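ORF10 (Moritella marina, PDB 6RIW) forms the ketosynthase and chain length factor didomain of a polyunsaturated fatty acid synthase subunit, probably acting in the condensation step that lengthens the acyl chain. Local coordinates at residues Ala481-Leu484 / Ala485-Lys488; Met557-Val560 / Ala561-Ala565. One frame throughout, in Å; residues are numbered along the deposited sequence.

Contact 1 of 2, residues Ala481-Leu484 / Ala485-Lys488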
ATOM      1  N   ALA A 481      12.840 -22.849   4.888  1.00 18.42           N
ATOM      2  CA  ALA A 481      13.795 -22.734   3.773  1.00 19.67           C
ATOM      3  C   ALA A 481      14.252 -21.282   3.727  1.00 19.05           C
ATOM      4  O   ALA A 481      13.634 -20.424   3.099  1.00 17.60           O
ATOM      5  CB  ALA A 481      13.170 -23.177   2.460  1.00 19.48           C
ATOM      6  N   SER A 482      15.343 -20.997   4.414  1.00 18.10           N
ATOM      7  CA  SER A 482      15.633 -19.630   4.811  1.00 18.37           C
ATOM      8  C   SER A 482      16.544 -18.885   3.838  1.00 16.78           C
ATOM      9  O   SER A 482      16.790 -17.687   4.043  1.00 16.35           O
ATOM     10  CB  SER A 482      16.222 -19.624   6.227  1.00 22.70           C
ATOM     11  OG  SER A 482      17.461 -20.311   6.268  1.00 27.93           O
ATOM     12  N   ASN A 483      17.015 -19.536   2.771  1.00 17.22           N
ATOM     13  CA  ASN A 483      17.734 -18.831   1.717  1.00 15.58           C
ATOM     14  C   ASN A 483      17.527 -19.571   0.400  1.00 13.74           C
ATOM     15  O   ASN A 483      16.925 -20.648   0.349  1.00 14.76           O
ATOM     16  CB  ASN A 483      19.237 -18.672   2.050  1.00 19.17           C
ATOM     17  CG  ASN A 483      19.935 -20.014   2.275  1.00 19.98           C
ATOM     18  OD1 ASN A 483      19.642 -20.990   1.610  1.00 18.11           O
ATOM     19  ND2 ASN A 483      20.872 -20.051   3.227  1.00 24.24           N
ATOM     20  N   LEU A 484      18.059 -18.982  -0.670  1.00 14.70           N
ATOM     21  CA  LEU A 484      17.845 -19.542  -1.998  1.00 14.40           C
ATOM     22  C   LEU A 484      18.399 -20.962  -2.110  1.00 12.30           C
ATOM     23  O   LEU A 484      17.778 -21.827  -2.737  1.00 15.66           O
ATOM     24  CB  LEU A 484      18.487 -18.624  -3.048  1.00 14.26           C
ATOM     25  CG  LEU A 484      18.131 -18.983  -4.488  1.00 15.59           C
ATOM     26  CD1 LEU A 484      16.681 -18.628  -4.776  1.00 17.68           C
ATOM     27  CD2 LEU A 484      19.044 -18.272  -5.472  1.00 14.61           C
ATOM     28  N   ALA A 485      19.585 -21.213  -1.541  1.00 15.50           N
ATOM     29  CA  ALA A 485      20.184 -22.549  -1.642  1.00 20.12           C
ATOM     30  C   ALA A 485      19.290 -23.611  -1.013  1.00 18.32           C
ATOM     31  O   ALA A 485      19.095 -24.695  -1.585  1.00 17.97           O
ATOM     32  CB  ALA A 485      21.578 -22.554  -0.990  1.00 20.92           C
ATOM     33  N   GLN A 486      18.704 -23.302   0.145  1.00 17.22           N
ATOM     34  CA  GLN A 486      17.820 -24.248   0.823  1.00 17.65           C
ATOM     35  C   GLN A 486      16.521 -24.453   0.050  1.00 16.82           C
ATOM     36  O   GLN A 486      16.004 -25.572  -0.030  1.00 15.01           O
ATOM     37  CB  GLN A 486      17.539 -23.755   2.249  1.00 18.94           C
ATOM     38  CG  GLN A 486      18.721 -23.911   3.207  1.00 21.56           C
ATOM     39  CD  GLN A 486      18.450 -23.277   4.575  1.00 25.62           C
ATOM     40  OE1 GLN A 486      17.310 -23.245   5.036  1.00 23.31           O
ATOM     41  NE2 GLN A 486      19.501 -22.774   5.224  1.00 27.54           N
ATOM     42  N   PHE A 487      15.980 -23.382  -0.532  1.00 16.13           N
ATOM     43  CA  PHE A 487      14.788 -23.515  -1.365  1.00 16.09           C
ATOM     44  C   PHE A 487      15.078 -24.382  -2.590  1.00 15.64           C
ATOM     45  O   PHE A 487      14.265 -25.230  -2.976  1.00 13.87           O
ATOM     46  CB  PHE A 487      14.328 -22.109  -1.772  1.00 16.35           C
ATOM     47  CG  PHE A 487      12.919 -22.023  -2.362  1.00 17.85           C
ATOM     48  CD1 PHE A 487      11.859 -22.751  -1.838  1.00 15.45           C
ATOM     49  CD2 PHE A 487      12.675 -21.155  -3.413  1.00 15.28           C
ATOM     50  CE1 PHE A 487      10.585 -22.631  -2.369  1.00 14.38           C
ATOM     51  CE2 PHE A 487      11.402 -21.028  -3.970  1.00 18.78           C
ATOM     52  CZ  PHE A 487      10.352 -21.768  -3.448  1.00 15.51           C
ATOM     53  N   LYS A 488      16.221 -24.158  -3.235  1.00 13.65           N
ATOM     54  CA  LYS A 488      16.569 -24.956  -4.411  1.00 15.75           C
ATOM     55  C   LYS A 488      16.609 -26.441  -4.061  1.00 17.31           C
ATOM     56  O   LYS A 488      16.035 -27.280  -4.762  1.00 17.18           O
ATOM     57  CB  LYS A 488      17.915 -24.478  -4.958  1.00 18.28           C
ATOM     58  CG  LYS A 488      18.321 -25.101  -6.306  1.00 22.13           C
ATOM     59  CD  LYS A 488      19.715 -24.572  -6.724  1.00 23.39           C
ATOM     60  CE  LYS A 488      20.225 -25.266  -7.988  1.00 34.53           C
ATOM     61  NZ  LYS A 488      21.552 -24.723  -8.410  1.00 39.71           N
TER
HETATM   62  O   HOH W   1      22.262 -22.794   3.876  1.00 32.72           O

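Contact 2 of 2, residues Met557-Val560 / Ala561-Ala565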
ATOM      1  N   MET A 557      11.652  -8.492   4.317  1.00 17.11           N
ATOM      2  CA  MET A 557      11.801  -7.939   2.974  1.00 15.11           C
ATOM      3  C   MET A 557      13.201  -7.368   2.779  1.00 16.01           C
ATOM      4  O   MET A 557      13.817  -7.532   1.718  1.00 15.58           O
ATOM      5  CB  MET A 557      10.748  -6.847   2.726  1.00 14.51           C
ATOM      6  CG  MET A 557      11.013  -6.001   1.463  1.00 18.30           C
ATOM      7  SD  MET A 557      11.997  -4.500   1.806  1.00 24.28           S
ATOM      8  CE  MET A 557      12.612  -4.115   0.164  1.00 20.29           C
ATOM      9  N   MET A 558      13.719  -6.694   3.797  1.00 13.58           N
ATOM     10  CA  MET A 558      15.016  -6.040   3.653  1.00 16.39           C
ATOM     11  C   MET A 558      16.122  -7.063   3.456  1.00 15.71           C
ATOM     12  O   MET A 558      17.033  -6.859   2.644  1.00 15.11           O
ATOM     13  CB  MET A 558      15.297  -5.177   4.882  1.00 16.53           C
ATOM     14  CG  MET A 558      14.473  -3.897   4.908  1.00 20.10           C
ATOM     15  SD  MET A 558      14.268  -3.373   6.623  1.00 31.05           S
ATOM     16  CE  MET A 558      15.881  -2.651   6.872  1.00 26.34           C
ATOM     17  N   GLN A 559      16.064  -8.169   4.204  1.00 16.07           N
ATOM     18  CA  GLN A 559      17.104  -9.189   4.102  1.00 16.12           C
ATOM     19  C   GLN A 559      17.110  -9.853   2.726  1.00 17.57           C
ATOM     20  O   GLN A 559      18.178 -10.021   2.125  1.00 16.66           O
ATOM     21  CB  GLN A 559      16.924 -10.236   5.196  1.00 20.21           C
ATOM     22  CG  GLN A 559      18.027 -11.249   5.259  1.00 24.74           C
ATOM     23  CD  GLN A 559      18.100 -11.911   6.620  1.00 32.35           C
ATOM     24  OE1 GLN A 559      17.239 -12.717   6.971  1.00 34.41           O
ATOM     25  NE2 GLN A 559      19.120 -11.551   7.402  1.00 33.20           N
ATOM     26  N   VAL A 560      15.938 -10.254   2.207  1.00 13.01           N
ATOM     27  CA  VAL A 560      15.953 -10.944   0.915  1.00 14.85           C
ATOM     28  C   VAL A 560      16.317  -9.979  -0.206  1.00 14.46           C
ATOM     29  O   VAL A 560      17.008 -10.361  -1.161  1.00 14.84           O
ATOM     30  CB  VAL A 560      14.624 -11.680   0.623  1.00 15.27           C
ATOM     31  CG1 VAL A 560      14.376 -12.796   1.641  1.00 15.45           C
ATOM     32  CG2 VAL A 560      13.405 -10.708   0.544  1.00 12.24           C
ATOM     33  N   ALA A 561      15.868  -8.723  -0.118  1.00 12.07           N
ATOM     34  CA  ALA A 561      16.189  -7.747  -1.160  1.00 12.72           C
ATOM     35  C   ALA A 561      17.683  -7.460  -1.190  1.00 15.36           C
ATOM     36  O   ALA A 561      18.295  -7.400  -2.265  1.00 14.30           O
ATOM     37  CB  ALA A 561      15.425  -6.432  -0.943  1.00 13.50           C
ATOM     38  N   ASP A 562      18.280  -7.286  -0.012  1.00 15.86           N
ATOM     39  CA  ASP A 562      19.725  -7.073   0.092  1.00 17.37           C
ATOM     40  C   ASP A 562      20.495  -8.238  -0.518  1.00 16.67           C
ATOM     41  O   ASP A 562      21.447  -8.036  -1.279  1.00 16.88           O
ATOM     42  CB  ASP A 562      20.106  -6.893   1.564  1.00 16.87           C
ATOM     43  CG  ASP A 562      21.547  -6.409   1.751  1.00 19.81           C
ATOM     44  OD1 ASP A 562      21.955  -5.432   1.093  1.00 21.34           O
ATOM     45  OD2 ASP A 562      22.254  -7.009   2.585  1.00 22.55           O
ATOM     46  N   ASN A 563      20.090  -9.469  -0.196  1.00 14.57           N
ATOM     47  CA  ASN A 563      20.778 -10.646  -0.719  1.00 17.19           C
ATOM     48  C   ASN A 563      20.609 -10.763  -2.230  1.00 19.50           C
ATOM     49  O   ASN A 563      21.573 -11.072  -2.947  1.00 18.82           O
ATOM     50  CB  ASN A 563      20.268 -11.911  -0.018  1.00 16.76           C
ATOM     51  CG  ASN A 563      20.756 -12.016   1.409  1.00 22.84           C
ATOM     52  OD1 ASN A 563      21.750 -11.393   1.777  1.00 25.02           O
ATOM     53  ND2 ASN A 563      20.065 -12.804   2.219  1.00 22.57           N
ATOM     54  N   ALA A 564      19.399 -10.497  -2.742  1.00 14.21           N
ATOM     55  CA  ALA A 564      19.193 -10.540  -4.186  1.00 14.66           C
ATOM     56  C   ALA A 564      20.041  -9.478  -4.897  1.00 16.28           C
ATOM     57  O   ALA A 564      20.590  -9.732  -5.979  1.00 14.68           O
ATOM     58  CB  ALA A 564      17.697 -10.370  -4.508  1.00 12.10           C
ATOM     59  N   ALA A 565      20.169  -8.289  -4.296  1.00 14.96           N
ATOM     60  CA  ALA A 565      20.959  -7.220  -4.905  1.00 17.20           C
ATOM     61  C   ALA A 565      22.427  -7.612  -4.995  1.00 17.82           C
ATOM     62  O   ALA A 565      23.084  -7.364  -6.016  1.00 17.86           O
ATOM     63  CB  ALA A 565      20.805  -5.925  -4.108  1.00 16.19           C
TER

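Contact 1 of 2, residues Ala481-Leu484 / Ala485-Lys488
Ala481 meets the start of the helix with its methyl group, CB packing 4.1 Å from the backbone N of Phe487. At Ser482 the contact turns polar: the backbone N donates to Gln486 OE1 over 3.1 Å, almost straight at 176°, although the donor stands well above the plane of the acceptor amide. Ser482 OG also lies 3.2 Å from Gln486 OE1. Asn483 is the N-cap. Its CG sits between the backbone N and the carbonyl carbon (chi1 58°), which folds OD1 back over the first turn to accept from Gln486 N at 2.9 Å. The two side chains cross at about a right angle, their amide planes 66° apart, and one water bridges them, accepting from Asn483 ND2 and from Gln486 NE2, each at 3.1 Å. Replacing Asn483 by alanine would probably leave Gln486 N without its capping acceptor and the water without the donor that ND2 supplies. The i to i+4 backbone bonds of the helix begin here: Asn483 O receives Phe487 N at 3.0 Å, and Leu484 O receives Lys488 N at 2.8 Å. Leu484 N in turn donates to Asp475 OD1, so an acidic side chain from strand 469-478 also serves the helix start. Leu484 and Phe487 both pack on Ile847 of helix 841-854, and the ring of Phe487 meets that of Phe478 at the end of the strand. Helix 484-492 thus packs against both strand 469-478 and helix 841-854.

Contact 2 of 2, residues Met557-Val560 / Ala561-Ala565
Gln559 and Asn563, one helical turn apart, lie side by side and point the same way, with amide planes only 8° from parallel. Their contact is van der Waals, Gln559 CG to Asn563 ND2 at 4.0 Å. Asn563 has CG anti to its carbonyl carbon (chi1 -72°), which leans the amide back along the helix until ND2 stands 3.4 Å from Gln559 O, at an angle too poor for a hydrogen bond. Each amide instead bonds elsewhere: Gln559 NE2 to Asp534 O, and Asn563 ND2 to Asp475 OD2.

On another flank Met557 approaches Ala561. The bend at chi2 (-92°) swings its thioether toward the following turn, and CE rests 3.8 Å from Ala561 CB, methyl against methyl. Val560 and Ala564 add an apolar surface of their own, Val560 meeting Ala745 and Ala747 of strand 741-752 and Ala564 meeting Ala747 and Val749.

Four successive i to i+4 backbone bonds hold these spacings, from Ala561 N to Met557 O through to Ala564 N to Val560 O, the last at 2.9 Å. Asp562 is buried, yet both carboxylate oxygens are engaged, OD1 by Arg539 NH2 and Trp653 NE1, OD2 by Lys566 NZ; two cations so near would probably keep it ionised.

The segment belongs to a largely buried helix packed against strands 741-752 and 687-694 and against helix 642-653. Met557 and Ala565 touch strand 687-694, while helix 642-653 meets Met557, Met558, Asp562 and Ala565. Such helices layered against mixed sheets are consistent with the alpha-beta-alpha-beta-alpha thiolase fold to which beta-ketoacyl synthases belong.

In the fold
Both contacts are local and follow in series along the second of the chain's two ketosynthase-like regions; neither closes a long loop, and they neither nest nor cross. From the N terminus, strand 469-478 runs into contact 1, which turns the chain into helix 484-492. Contact 2 comes later, within helix 552-567. Their centres lie 13 Å apart and their nearest atoms about 6 Å, without touching. The evidence for a tie is Asp475 on strand 469-478: OD1 accepts from Leu484 N in contact 1, while OD2 accepts from Asn563 ND2 in contact 2. One carboxylate thus links the start of one helix to the flank of another through the strand that pairs with 741-752.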